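Local coordinates for protein 1H-3-hydroxy-4-oxoquinoline 2,4-dioxygenase (Pseudomonas putida, PDB 3IBT) that cleaves the heterocyclic ring of 3-hydroxy-4-oxoquinoline with dioxygen, releasing N-formylanthranilate and carbon monoxide without any cofactor, at residues 5-10 and 74-79; 22-27 and 90-95; 66-71 and 178-183; 94-99 and 187-192; 99-104 and 114-119. All coordinates share one frame; numbering follows the deposited sequence.

Contact 1. Residues 5-10 and 74-79; sequences NVNGTL and AQDLLA
With CG1 of Val6 turned anti to its carbonyl carbon (chi1 -76°), the two methyls of the valine face helix 70-83 and divide between two of its backbone carbonyls. CG1 lies 3.1 Å from the backbone O of Ala79, while CG2 rests 3.6 Å from the backbone O of Asp76, one turn earlier. The beta carbons close the apolar part of the contact, Val6 CB lying 3.7 Å from Ala79 CB. A similar torsion in Asp76 (chi1 -66°) extends its carboxylate outward from the helix toward the hairpin, where OD1 stands 3.7 Å from CB of Asn7. This is packing and not the main tie of the carboxylate, for Asp76 OD1 forms a salt bridge with Arg56. Asn7 also reaches Gln75: its ND2 is 3.9 Å from Gln75 CB, with the two amide planes at 76°, far from a stacked arrangement. What presents Val6 and Asn7 to the helix is a type II' turn from Val6 to Thr9. The backbone N of Val6 donates to Thr9 O at 2.7 Å, and that oxygen also accepts from Asn5 ND2 at 3.1 Å. The arrangement is that of a tight antiparallel beta hairpin, here joining strand 5-6 to strand 9-16 at one edge of the alpha/beta-hydrolase sheet and packing its turn on a flanking helix.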
# COMPACT_ATOMS: atom_id res chain seq x y z
N ASN A 5 10.75 -7.08 -16.16
CA ASN A 5 11.53 -7.43 -14.96
C ASN A 5 12.60 -6.37 -14.63
O ASN A 5 13.14 -5.69 -15.53
CB ASN A 5 12.22 -8.79 -15.11
CG ASN A 5 13.63 -8.66 -15.59
OD1 ASN A 5 13.87 -8.30 -16.75
ND2 ASN A 5 14.59 -8.89 -14.70
N VAL A 6 12.92 -6.28 -13.34
CA VAL A 6 13.75 -5.19 -12.85
C VAL A 6 14.73 -5.75 -11.83
O VAL A 6 14.48 -6.81 -11.22
CB VAL A 6 12.88 -4.03 -12.22
CG1 VAL A 6 12.22 -3.20 -13.31
CG2 VAL A 6 11.83 -4.58 -11.26
N ASN A 7 15.86 -5.06 -11.67
CA ASN A 7 16.78 -5.34 -10.59
C ASN A 7 17.01 -6.85 -10.46
O ASN A 7 17.32 -7.53 -11.45
CB ASN A 7 16.22 -4.75 -9.30
CG ASN A 7 17.29 -4.12 -8.47
OD1 ASN A 7 18.16 -4.97 -7.90
ND2 ASN A 7 17.31 -2.67 -8.45
N GLY A 8 16.81 -7.39 -9.25
CA GLY A 8 17.10 -8.81 -8.99
C GLY A 8 16.16 -9.80 -9.68
O GLY A 8 16.56 -10.92 -10.02
N THR A 9 14.90 -9.39 -9.87
CA THR A 9 13.89 -10.31 -10.41
C THR A 9 12.83 -9.67 -11.29
O THR A 9 13.05 -8.64 -11.97
CB THR A 9 13.13 -11.09 -9.28
OG1 THR A 9 12.58 -10.12 -8.31
CG2 THR A 9 14.09 -12.19 -8.63
N LEU A 10 11.66 -10.34 -11.27
CA LEU A 10 10.54 -9.89 -12.02
C LEU A 10 9.38 -9.43 -11.12
O LEU A 10 9.37 -9.68 -9.90
CB LEU A 10 10.07 -10.99 -12.95
CG LEU A 10 8.85 -10.59 -13.78
CD1 LEU A 10 9.18 -10.61 -15.24
CD2 LEU A 10 7.69 -11.51 -13.47
N ALA A 74 11.25 -0.56 -3.20
CA ALA A 74 11.55 0.76 -3.75
C ALA A 74 12.46 0.71 -4.98
O ALA A 74 12.18 1.33 -6.02
CB ALA A 74 12.25 1.58 -2.71
N GLN A 75 13.56 -0.01 -4.83
CA GLN A 75 14.52 -0.09 -5.89
C GLN A 75 13.90 -0.74 -7.15
O GLN A 75 14.10 -0.25 -8.27
CB GLN A 75 15.74 -0.86 -5.40
CG GLN A 75 16.58 -0.05 -4.45
CD GLN A 75 17.25 1.09 -5.17
OE1 GLN A 75 18.25 0.84 -5.99
NE2 GLN A 75 16.69 2.36 -4.92
N ASP A 76 13.17 -1.83 -6.93
CA ASP A 76 12.29 -2.43 -7.93
C ASP A 76 11.53 -1.36 -8.74
O ASP A 76 11.74 -1.20 -9.95
CB ASP A 76 11.28 -3.36 -7.23
CG ASP A 76 11.94 -4.58 -6.59
OD1 ASP A 76 13.34 -4.70 -6.93
OD2 ASP A 76 11.09 -5.41 -5.87
N LEU A 77 10.67 -0.62 -8.05
CA LEU A 77 9.84 0.35 -8.69
C LEU A 77 10.64 1.45 -9.41
O LEU A 77 10.16 1.99 -10.41
CB LEU A 77 8.90 0.98 -7.66
CG LEU A 77 7.46 1.33 -8.06
CD1 LEU A 77 6.98 2.26 -7.01
CD2 LEU A 77 7.31 1.98 -9.43
N LEU A 78 11.83 1.79 -8.90
CA LEU A 78 12.66 2.82 -9.54
C LEU A 78 13.29 2.32 -10.87
O LEU A 78 13.46 3.07 -11.86
CB LEU A 78 13.74 3.29 -8.57
CG LEU A 78 13.32 4.16 -7.39
CD1 LEU A 78 14.53 4.36 -6.52
CD2 LEU A 78 12.78 5.49 -7.82
N ALA A 79 13.60 1.03 -10.88
CA ALA A 79 14.05 0.36 -12.06
C ALA A 79 12.85 0.10 -13.01
O ALA A 79 13.03 -0.38 -14.16
CB ALA A 79 14.73 -0.93 -11.66

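Contact 2. Residues 22-27 and 90-95; sequences PTLFLL and QMVSTS
Strands 23-27 and 89-94 are parallel neighbours in the central sheet of the alpha/beta-hydrolase fold, pairing Leu24 with Gln90, Phe25 with Met91, Leu26 with Val92 and Leu27 with Ser93. Five backbone hydrogen bonds alternate in direction from Gln90 N, which donates to Thr23 O, up to Thr94 N, which donates to Leu27 O at 2.9 Å. The straightest is Leu27 N to Val92 O, 2.9 Å long with 176° at the hydrogen. Side chains alternate between the faces. On one, Val92 has CG1 anti to the backbone N (chi1 156°), which splits its methyls between two leucines: CG2 lies 3.8 Å from Leu24 CD2, while CG1 goes to Leu26, whose CD2 is 3.6 Å from Val92 CB and which runs alongside, pointing the same way. On the other, CB of Phe25 meets CB of Met91 (a selenomethionine) at 4.0 Å, and Leu27 CD1 comes within 4.1 Å of the same Met91 CB. The rim of the Phe25 ring is turned to a carbonyl, its CD1 being 3.7 Å from Gln90 O, close to the ring plane. Leu77 of helix 70-83 covers the face bearing Phe25, Leu27 and Met91. The chemistry is thus divided: peptide groups satisfy one another within the sheet, mostly hydrocarbon packs on its two faces, and the last bond of the ladder fixes the backbone of Thr94, which probably binds substrate, as in related enzymes.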
# COMPACT_ATOMS: atom_id res chain seq x y z
N PRO A 22 -2.20 10.73 -17.93
CA PRO A 22 -1.46 10.83 -16.68
C PRO A 22 -1.25 9.46 -16.04
O PRO A 22 -2.22 8.74 -15.79
CB PRO A 22 -2.36 11.71 -15.80
CG PRO A 22 -3.22 12.45 -16.74
CD PRO A 22 -3.41 11.57 -17.92
N THR A 23 0.01 9.10 -15.80
CA THR A 23 0.36 7.78 -15.29
C THR A 23 0.25 7.71 -13.77
O THR A 23 0.70 8.63 -13.05
CB THR A 23 1.72 7.30 -15.81
OG1 THR A 23 1.73 7.40 -17.24
CG2 THR A 23 1.97 5.84 -15.40
N LEU A 24 -0.37 6.62 -13.31
CA LEU A 24 -0.79 6.44 -11.93
C LEU A 24 -0.51 5.01 -11.55
O LEU A 24 -1.03 4.10 -12.19
CB LEU A 24 -2.28 6.67 -11.82
CG LEU A 24 -2.83 7.24 -10.51
CD1 LEU A 24 -4.36 7.30 -10.57
CD2 LEU A 24 -2.41 6.41 -9.35
N PHE A 25 0.31 4.81 -10.53
CA PHE A 25 0.64 3.46 -10.09
C PHE A 25 -0.26 3.04 -8.94
O PHE A 25 -0.44 3.80 -7.95
CB PHE A 25 2.09 3.39 -9.60
CG PHE A 25 3.09 3.20 -10.69
CD1 PHE A 25 3.72 4.29 -11.25
CD2 PHE A 25 3.42 1.92 -11.12
CE1 PHE A 25 4.69 4.12 -12.28
CE2 PHE A 25 4.38 1.71 -12.16
CZ PHE A 25 5.03 2.81 -12.74
N LEU A 26 -0.82 1.83 -9.05
CA LEU A 26 -1.56 1.27 -7.93
C LEU A 26 -0.77 0.17 -7.22
O LEU A 26 -0.70 -0.95 -7.74
CB LEU A 26 -2.94 0.79 -8.38
CG LEU A 26 -4.04 1.81 -8.70
CD1 LEU A 26 -5.40 1.15 -8.54
CD2 LEU A 26 -3.98 3.06 -7.83
N LEU A 27 -0.20 0.48 -6.05
CA LEU A 27 0.76 -0.40 -5.31
C LEU A 27 0.18 -1.03 -4.05
O LEU A 27 -0.22 -0.31 -3.13
CB LEU A 27 2.00 0.38 -4.87
CG LEU A 27 2.77 1.22 -5.89
CD1 LEU A 27 3.73 2.24 -5.19
CD2 LEU A 27 3.48 0.31 -6.86
N GLN A 90 2.35 9.43 -10.71
CA GLN A 90 1.92 9.49 -9.33
C GLN A 90 1.82 8.08 -8.86
O GLN A 90 1.93 7.15 -9.68
CB GLN A 90 0.59 10.18 -9.28
CG GLN A 90 0.76 11.64 -9.35
CD GLN A 90 -0.13 12.28 -10.36
OE1 GLN A 90 -0.27 11.79 -11.49
NE2 GLN A 90 -0.75 13.40 -9.98
N MSE A 91 1.67 7.89 -7.54
CA MSE A 91 1.45 6.56 -6.98
C MSE A 91 0.45 6.54 -5.86
O MSE A 91 0.29 7.51 -5.15
CB MSE A 91 2.76 5.94 -6.55
CG MSE A 91 3.78 6.95 -6.14
SE MSE A 91 5.48 6.01 -5.73
CE MSE A 91 5.89 5.34 -7.54
N VAL A 92 -0.25 5.43 -5.72
CA VAL A 92 -1.22 5.27 -4.68
C VAL A 92 -0.89 3.95 -4.07
O VAL A 92 -0.87 2.94 -4.75
CB VAL A 92 -2.65 5.21 -5.26
CG1 VAL A 92 -3.61 4.46 -4.33
CG2 VAL A 92 -3.18 6.61 -5.62
N SER A 93 -0.64 3.95 -2.77
CA SER A 93 -0.21 2.71 -2.11
C SER A 93 -1.13 2.29 -0.98
O SER A 93 -1.86 3.10 -0.40
CB SER A 93 1.25 2.80 -1.64
OG SER A 93 1.45 3.87 -0.73
N THR A 94 -1.09 1.00 -0.69
CA THR A 94 -1.92 0.42 0.36
C THR A 94 -1.10 0.00 1.57
O THR A 94 0.00 -0.56 1.45
CB THR A 94 -2.66 -0.78 -0.20
OG1 THR A 94 -3.97 -0.35 -0.58
CG2 THR A 94 -2.77 -1.98 0.84
N SER A 95 -1.64 0.30 2.76
CA SER A 95 -1.13 -0.32 3.96
C SER A 95 0.40 -0.13 4.06
O SER A 95 0.87 1.00 4.03
CB SER A 95 -1.51 -1.81 3.94
OG SER A 95 -1.16 -2.42 5.17

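Contact 3. Residues 66-71 and 178-183; sequences GDFDSQ and WQRACR
Arg180, Asp67 and Phe68 carry this contact, in which the arginine's long side chain is contacted by two successive residues of the loop before helix 70-83. From helix 175-192 its CG leaves anti to the backbone N (chi1 172°), and bends further along lay the end of the chain over Phe68. There CD sits over the ring face, 4.1 Å from the centroid, and NE lies 3.2 Å above the plane of the Phe68 ring, over its centre. The guanidinium does not lie flat: its plane stands 74° from that of the ring, and the cation-pi contact is off-centre, with CZ 4.1 Å from the Phe68 centroid. One guanidinium face is covered by the backbone of Asp67, whose CA is 3.4 Å above its plane. The carboxylate of Asp67 turns instead to Arg183, one helical turn on, where OD2 and NH2 make a salt bridge at 2.6 Å; the hydrogen bond in it is weak, bent to 124° at the hydrogen. A leucine in place of Arg180 would probably leave the Phe68 face without its cation and Asp67 with one positive neighbour fewer. Phe68 also lies against Trp30, which probably binds substrate. The mixture of salt bridge, cation-pi and CH-pi contacts implies that polar and dispersive forces together hold this loop to the helix at the protein surface.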
# COMPACT_ATOMS: atom_id res chain seq x y z
N GLY A 66 16.49 -14.17 -2.97
CA GLY A 66 16.87 -13.78 -1.63
C GLY A 66 15.71 -13.13 -0.93
O GLY A 66 14.75 -12.67 -1.56
N ASP A 67 15.76 -13.13 0.39
CA ASP A 67 14.85 -12.29 1.11
C ASP A 67 15.34 -10.88 0.77
O ASP A 67 16.38 -10.74 0.08
CB ASP A 67 14.85 -12.60 2.62
CG ASP A 67 15.70 -11.64 3.41
OD1 ASP A 67 16.93 -11.83 3.46
OD2 ASP A 67 15.13 -10.68 3.97
N PHE A 68 14.61 -9.85 1.23
CA PHE A 68 14.89 -8.48 0.81
C PHE A 68 14.34 -7.44 1.79
O PHE A 68 13.54 -7.76 2.67
CB PHE A 68 14.34 -8.23 -0.62
CG PHE A 68 12.94 -8.74 -0.83
CD1 PHE A 68 11.83 -7.97 -0.43
CD2 PHE A 68 12.71 -10.00 -1.38
CE1 PHE A 68 10.51 -8.45 -0.60
CE2 PHE A 68 11.41 -10.49 -1.56
CZ PHE A 68 10.30 -9.71 -1.15
N ASP A 69 14.81 -6.20 1.62
CA ASP A 69 14.32 -5.05 2.39
C ASP A 69 13.09 -4.47 1.69
O ASP A 69 12.89 -4.63 0.46
CB ASP A 69 15.37 -3.91 2.44
CG ASP A 69 16.41 -4.03 3.60
OD1 ASP A 69 16.07 -4.32 4.78
OD2 ASP A 69 17.61 -3.75 3.33
N SER A 70 12.30 -3.76 2.50
CA SER A 70 11.31 -2.78 2.07
C SER A 70 11.97 -1.69 1.20
O SER A 70 11.28 -0.99 0.42
CB SER A 70 10.62 -2.13 3.30
OG SER A 70 10.25 -0.78 3.06
N GLN A 71 13.29 -1.56 1.35
CA GLN A 71 14.09 -0.61 0.54
C GLN A 71 14.47 -1.11 -0.85
O GLN A 71 14.64 -0.29 -1.77
CB GLN A 71 15.33 -0.12 1.30
CG GLN A 71 15.04 1.13 2.09
CD GLN A 71 15.90 1.25 3.30
OE1 GLN A 71 16.58 0.30 3.70
NE2 GLN A 71 15.89 2.43 3.90
N TRP A 178 4.59 -14.26 4.42
CA TRP A 178 3.87 -13.69 5.54
C TRP A 178 4.86 -13.17 6.61
O TRP A 178 4.65 -12.13 7.27
CB TRP A 178 2.86 -14.69 6.13
CG TRP A 178 2.07 -14.00 7.21
CD1 TRP A 178 2.21 -14.17 8.55
CD2 TRP A 178 1.09 -12.96 7.04
NE1 TRP A 178 1.35 -13.33 9.23
CE2 TRP A 178 0.66 -12.57 8.32
CE3 TRP A 178 0.52 -12.34 5.92
CZ2 TRP A 178 -0.32 -11.58 8.52
CZ3 TRP A 178 -0.44 -11.34 6.12
CH2 TRP A 178 -0.85 -10.98 7.41
N GLN A 179 5.95 -13.92 6.76
CA GLN A 179 6.93 -13.67 7.78
C GLN A 179 7.83 -12.54 7.38
O GLN A 179 8.02 -11.62 8.16
CB GLN A 179 7.74 -14.93 8.04
CG GLN A 179 6.93 -16.01 8.76
CD GLN A 179 7.62 -17.36 8.77
OE1 GLN A 179 8.80 -17.48 8.42
NE2 GLN A 179 6.88 -18.40 9.17
N ARG A 180 8.39 -12.59 6.17
CA ARG A 180 9.21 -11.47 5.71
C ARG A 180 8.46 -10.15 5.96
O ARG A 180 9.04 -9.16 6.43
CB ARG A 180 9.62 -11.63 4.23
CG ARG A 180 10.32 -10.37 3.69
CD ARG A 180 11.60 -10.60 2.89
NE ARG A 180 11.32 -11.26 1.62
CZ ARG A 180 11.42 -12.57 1.43
NH1 ARG A 180 11.11 -13.08 0.24
NH2 ARG A 180 11.81 -13.37 2.41
N ALA A 181 7.16 -10.18 5.68
CA ALA A 181 6.31 -9.04 5.76
C ALA A 181 6.34 -8.48 7.18
O ALA A 181 6.44 -7.26 7.40
CB ALA A 181 4.91 -9.44 5.39
N CYS A 182 6.30 -9.39 8.14
CA CYS A 182 6.28 -8.98 9.52
C CYS A 182 7.61 -8.45 9.98
O CYS A 182 7.67 -7.39 10.61
CB CYS A 182 5.70 -10.08 10.40
SG CYS A 182 3.98 -10.33 9.88
N ARG A 183 8.69 -9.13 9.60
CA ARG A 183 10.00 -8.63 9.92
C ARG A 183 10.14 -7.23 9.37
O ARG A 183 10.67 -6.32 10.02
CB ARG A 183 11.07 -9.46 9.24
CG ARG A 183 11.28 -10.85 9.72
CD ARG A 183 12.63 -11.23 9.18
NE ARG A 183 12.93 -10.41 7.99
CZ ARG A 183 13.07 -10.91 6.76
NH1 ARG A 183 12.95 -12.25 6.53
NH2 ARG A 183 13.35 -10.08 5.75

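Contact 4. Residues 94-99 and 187-192; sequences TSHGCW and ANYRTW
Trp99 is the hub, with Asn188, Tyr189 and Trp192 of helix 175-192 arranged round its indole. Asn188 covers one face, its CB set 3.4 Å from the centroid of the six-membered ring and almost straight above it, with the amide running on over the pyrrole side. Tyr189 takes the edge: CZ2 of Trp99 approaches CE1 of Tyr189 to 3.6 Å and points at the phenol face, a T-shaped pair with ring planes at 76°. Farther round, Trp99 CZ3 meets Trp192 CD1 at 3.4 Å; these planes are only 27° apart, but the rings are slid so far that they scarcely overlap. His96 adds the last touch, its CE1 lying 3.5 Å from Tyr189 OH at the imidazole edge. In the second shell, Trp99 NE1 gives a weak hydrogen bond to His96 ND1 (3.4 Å), and Tyr189 OH is hydrogen-bonded to the backbone O of Leu122. Trp121 meets Trp99 edge-to-face, enlarging the aromatic cluster. With CG anti to the carbonyl carbon (chi1 -59°), Trp99 turns its indole to helix 175-192. The backbone that places His96 and Trp99 is a type II' turn from Thr94 to Gly97, closed by Gly97 N to Thr94 O at 2.7 Å. Strand, turn and helix 97-107 occupy the place of the nucleophile elbow of alpha/beta-hydrolases, roofed here by a helix of the cap inserted after strand 115-119, a turn whose Thr94 and Ser95 probably bind substrate.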
# COMPACT_ATOMS: atom_id res chain seq x y z
N THR A 94 -1.09 1.00 -0.69
CA THR A 94 -1.92 0.42 0.36
C THR A 94 -1.10 0.00 1.57
O THR A 94 0.00 -0.56 1.45
CB THR A 94 -2.66 -0.78 -0.20
OG1 THR A 94 -3.97 -0.35 -0.58
CG2 THR A 94 -2.77 -1.98 0.84
N SER A 95 -1.64 0.30 2.76
CA SER A 95 -1.13 -0.32 3.96
C SER A 95 0.40 -0.13 4.06
O SER A 95 0.87 1.00 4.03
CB SER A 95 -1.51 -1.81 3.94
OG SER A 95 -1.16 -2.42 5.17
N HIS A 96 1.16 -1.22 4.15
CA HIS A 96 2.61 -1.10 4.37
C HIS A 96 3.39 -0.93 3.07
O HIS A 96 4.61 -0.74 3.09
CB HIS A 96 3.14 -2.15 5.33
CG HIS A 96 2.36 -2.19 6.60
ND1 HIS A 96 2.46 -1.20 7.56
CD2 HIS A 96 1.40 -3.04 7.03
CE1 HIS A 96 1.63 -1.47 8.56
NE2 HIS A 96 0.98 -2.58 8.27
N GLY A 97 2.64 -0.95 1.96
CA GLY A 97 3.16 -0.50 0.67
C GLY A 97 3.56 0.97 0.75
O GLY A 97 4.41 1.44 0.01
N CYS A 98 2.96 1.71 1.68
CA CYS A 98 3.25 3.11 1.82
C CYS A 98 4.69 3.46 2.20
O CYS A 98 5.26 4.41 1.62
CB CYS A 98 2.29 3.69 2.84
SG CYS A 98 0.55 3.29 2.38
N TRP A 99 5.26 2.73 3.16
CA TRP A 99 6.70 2.79 3.41
C TRP A 99 7.49 2.84 2.07
O TRP A 99 8.40 3.67 1.93
CB TRP A 99 7.21 1.58 4.22
CG TRP A 99 6.60 1.39 5.53
CD1 TRP A 99 5.64 0.47 5.87
CD2 TRP A 99 6.89 2.14 6.71
NE1 TRP A 99 5.31 0.63 7.20
CE2 TRP A 99 6.04 1.65 7.73
CE3 TRP A 99 7.75 3.22 6.99
CZ2 TRP A 99 6.05 2.18 9.03
CZ3 TRP A 99 7.75 3.76 8.30
CH2 TRP A 99 6.91 3.23 9.30
N ALA A 187 10.47 -3.99 11.31
CA ALA A 187 11.67 -3.16 11.11
C ALA A 187 11.39 -1.62 10.90
O ALA A 187 12.02 -0.76 11.56
CB ALA A 187 12.52 -3.72 10.00
N ASN A 188 10.44 -1.29 10.01
CA ASN A 188 10.18 0.10 9.66
C ASN A 188 9.66 0.90 10.84
O ASN A 188 10.09 2.03 11.10
CB ASN A 188 9.21 0.19 8.50
CG ASN A 188 9.71 -0.49 7.25
OD1 ASN A 188 10.77 -0.17 6.76
ND2 ASN A 188 8.94 -1.43 6.73
N TYR A 189 8.74 0.32 11.59
CA TYR A 189 8.28 1.02 12.78
C TYR A 189 9.40 1.37 13.74
O TYR A 189 9.41 2.48 14.28
CB TYR A 189 7.18 0.25 13.47
CG TYR A 189 5.87 0.48 12.79
CD1 TYR A 189 5.47 -0.32 11.75
CD2 TYR A 189 5.04 1.54 13.17
CE1 TYR A 189 4.29 -0.11 11.12
CE2 TYR A 189 3.85 1.75 12.54
CZ TYR A 189 3.49 0.91 11.51
OH TYR A 189 2.32 1.12 10.85
N ARG A 190 10.35 0.44 13.88
CA ARG A 190 11.50 0.54 14.79
C ARG A 190 12.46 1.58 14.29
O ARG A 190 13.15 2.19 15.07
CB ARG A 190 12.26 -0.77 14.82
CG ARG A 190 11.44 -1.94 15.28
CD ARG A 190 11.83 -2.45 16.70
NE ARG A 190 11.21 -3.76 16.94
CZ ARG A 190 11.54 -4.89 16.29
NH1 ARG A 190 12.50 -4.94 15.33
NH2 ARG A 190 10.89 -6.01 16.60
N THR A 191 12.52 1.77 12.99
CA THR A 191 13.41 2.76 12.42
C THR A 191 12.85 4.18 12.59
O THR A 191 13.55 5.08 13.05
CB THR A 191 13.67 2.41 10.95
OG1 THR A 191 14.28 1.12 10.92
CG2 THR A 191 14.57 3.45 10.23
N TRP A 192 11.57 4.35 12.26
CA TRP A 192 10.99 5.67 12.05
C TRP A 192 10.09 6.05 13.18
O TRP A 192 9.79 7.25 13.38
CB TRP A 192 10.19 5.66 10.77
CG TRP A 192 11.04 5.37 9.56
CD1 TRP A 192 11.09 4.20 8.87
CD2 TRP A 192 11.96 6.26 8.93
NE1 TRP A 192 12.01 4.31 7.84
CE2 TRP A 192 12.56 5.56 7.85
CE3 TRP A 192 12.35 7.60 9.17
CZ2 TRP A 192 13.50 6.13 7.01
CZ3 TRP A 192 13.29 8.17 8.32
CH2 TRP A 192 13.86 7.43 7.26

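Contact 5. Residues 99-104 and 114-119; sequences WVNIDV and PKTIII. Unlike the reference sequence in segment 114-119: Ile118 (reference Val).
Asn101 and Thr116 meet inside a beta-alpha-beta crossover, the unit in which helix 97-107 returns the chain from strand 89-94 to its parallel neighbour 115-119. The helix runs nearly antiparallel to the strand, at 169°, with the segment axes 9.2 Å apart at closest approach. The polar part centres on a hydrogen bond in which Thr116 OG1 donates to Asn101 OD1 at 2.5 Å, in the carbonyl plane and on a lone pair. The torsion of Asn101, with CG anti to the backbone N (chi1 -170°), aims the amide from the helix at the sheet. Its ND2 has another partner, Ser93 OG on the preceding strand, so one amide ties the helix to both strands of the unit. Apolar contacts lie beside that amide. Ile102 CD1 touches Thr116 CG2 at 4.2 Å, beside the hydrogen bond, and Ile118, where the reference sequence has valine, also faces the helix. Replacing Asn101 with a leucine would probably leave the buried hydroxyls of Thr116 and Ser93 each without its amide mate. All the touching residues are buried, and the strand leads directly to Asp120, which probably raises the basicity of the active-site histidine. On the far side of the amide from its carbonyl oxygen, the CG2 methyl of Ile118 lies 3.8 Å from Asn101 ND2.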
# COMPACT_ATOMS: atom_id res chain seq x y z
N TRP A 99 5.26 2.73 3.16
CA TRP A 99 6.70 2.79 3.41
C TRP A 99 7.49 2.84 2.07
O TRP A 99 8.40 3.67 1.93
CB TRP A 99 7.21 1.58 4.22
CG TRP A 99 6.60 1.39 5.53
CD1 TRP A 99 5.64 0.47 5.87
CD2 TRP A 99 6.89 2.14 6.71
NE1 TRP A 99 5.31 0.63 7.20
CE2 TRP A 99 6.04 1.65 7.73
CE3 TRP A 99 7.75 3.22 6.99
CZ2 TRP A 99 6.05 2.18 9.03
CZ3 TRP A 99 7.75 3.76 8.30
CH2 TRP A 99 6.91 3.23 9.30
N VAL A 100 7.15 1.98 1.10
CA VAL A 100 7.78 2.03 -0.24
C VAL A 100 7.46 3.36 -1.00
O VAL A 100 8.35 4.04 -1.50
CB VAL A 100 7.35 0.79 -1.11
CG1 VAL A 100 7.97 0.83 -2.50
CG2 VAL A 100 7.64 -0.53 -0.38
N ASN A 101 6.18 3.70 -1.07
CA ASN A 101 5.72 4.97 -1.61
C ASN A 101 6.54 6.18 -1.12
O ASN A 101 7.13 6.92 -1.93
CB ASN A 101 4.24 5.13 -1.24
CG ASN A 101 3.57 6.28 -1.95
OD1 ASN A 101 4.24 7.20 -2.45
ND2 ASN A 101 2.24 6.25 -1.99
N ILE A 102 6.60 6.36 0.21
CA ILE A 102 7.32 7.49 0.75
C ILE A 102 8.82 7.44 0.47
O ILE A 102 9.47 8.47 0.29
CB ILE A 102 7.02 7.67 2.24
CG1 ILE A 102 5.53 7.93 2.37
CG2 ILE A 102 7.73 8.87 2.83
CD1 ILE A 102 5.06 9.11 1.60
N ASP A 103 9.36 6.23 0.41
CA ASP A 103 10.78 6.08 0.07
C ASP A 103 11.05 6.69 -1.31
O ASP A 103 12.08 7.35 -1.54
CB ASP A 103 11.21 4.62 0.09
CG ASP A 103 12.71 4.45 0.37
OD1 ASP A 103 13.22 5.13 1.30
OD2 ASP A 103 13.40 3.64 -0.30
N VAL A 104 10.11 6.49 -2.22
CA VAL A 104 10.32 6.91 -3.58
C VAL A 104 10.14 8.41 -3.64
O VAL A 104 10.92 9.10 -4.29
CB VAL A 104 9.43 6.16 -4.55
CG1 VAL A 104 9.44 6.81 -5.89
CG2 VAL A 104 9.89 4.73 -4.65
N PRO A 114 5.22 15.80 -6.71
CA PRO A 114 4.75 16.73 -5.67
C PRO A 114 3.55 16.25 -4.83
O PRO A 114 3.11 16.99 -3.96
CB PRO A 114 4.39 18.00 -6.47
CG PRO A 114 4.08 17.52 -7.86
CD PRO A 114 4.75 16.19 -8.06
N LYS A 115 3.04 15.05 -5.13
CA LYS A 115 1.83 14.49 -4.52
C LYS A 115 1.83 12.98 -4.51
O LYS A 115 2.31 12.32 -5.44
CB LYS A 115 0.60 14.88 -5.28
CG LYS A 115 0.23 16.30 -5.14
CD LYS A 115 -1.24 16.49 -5.50
CE LYS A 115 -1.48 17.81 -6.20
NZ LYS A 115 -2.96 18.08 -6.26
N THR A 116 1.21 12.42 -3.48
CA THR A 116 1.17 10.97 -3.36
C THR A 116 -0.03 10.55 -2.50
O THR A 116 -0.57 11.36 -1.75
CB THR A 116 2.51 10.48 -2.81
OG1 THR A 116 2.61 9.06 -2.92
CG2 THR A 116 2.69 10.92 -1.37
N ILE A 117 -0.50 9.31 -2.63
CA ILE A 117 -1.64 8.89 -1.82
C ILE A 117 -1.30 7.61 -1.18
O ILE A 117 -0.67 6.74 -1.75
CB ILE A 117 -2.86 8.63 -2.68
CG1 ILE A 117 -3.30 9.93 -3.37
CG2 ILE A 117 -3.98 7.96 -1.84
CD1 ILE A 117 -4.48 9.81 -4.15
N ILE A 118 -1.78 7.47 0.02
CA ILE A 118 -1.61 6.27 0.81
C ILE A 118 -2.98 5.87 1.33
O ILE A 118 -3.83 6.72 1.56
CB ILE A 118 -0.67 6.54 1.96
CG1 ILE A 118 -1.04 7.89 2.62
CG2 ILE A 118 0.77 6.57 1.45
CD1 ILE A 118 -0.05 8.34 3.60
N ILE A 119 -3.20 4.58 1.50
CA ILE A 119 -4.50 4.10 1.86
C ILE A 119 -4.37 3.17 3.07
O ILE A 119 -3.63 2.19 3.03
CB ILE A 119 -5.16 3.36 0.69
CG1 ILE A 119 -5.32 4.31 -0.50
CG2 ILE A 119 -6.49 2.78 1.09
CD1 ILE A 119 -5.92 3.69 -1.70

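Helix 70-83 links contacts 1 and 3, whose centres are 15 Å apart, and Leu77 on it reaches contact 2, its CD1 lying 3.7 Å from CD1 of Leu27. Contacts 2 and 5 are the closest pair, centres 8 Å apart: Ser93 OG is 3.5 Å from Ile118 CG2, and Ser95 N is 2.8 Å from Ile119 O. Contact 4 shares Thr94 and Ser95 with contact 2 and Trp99 with contact 5, and meets contact 3 along helix 175-192, centres 11 Å apart. The active site probably lies near the turn shared by contacts 2 and 4, the Thr94 side chain being about 6 Å from that of His244, the probable proton donor and acceptor.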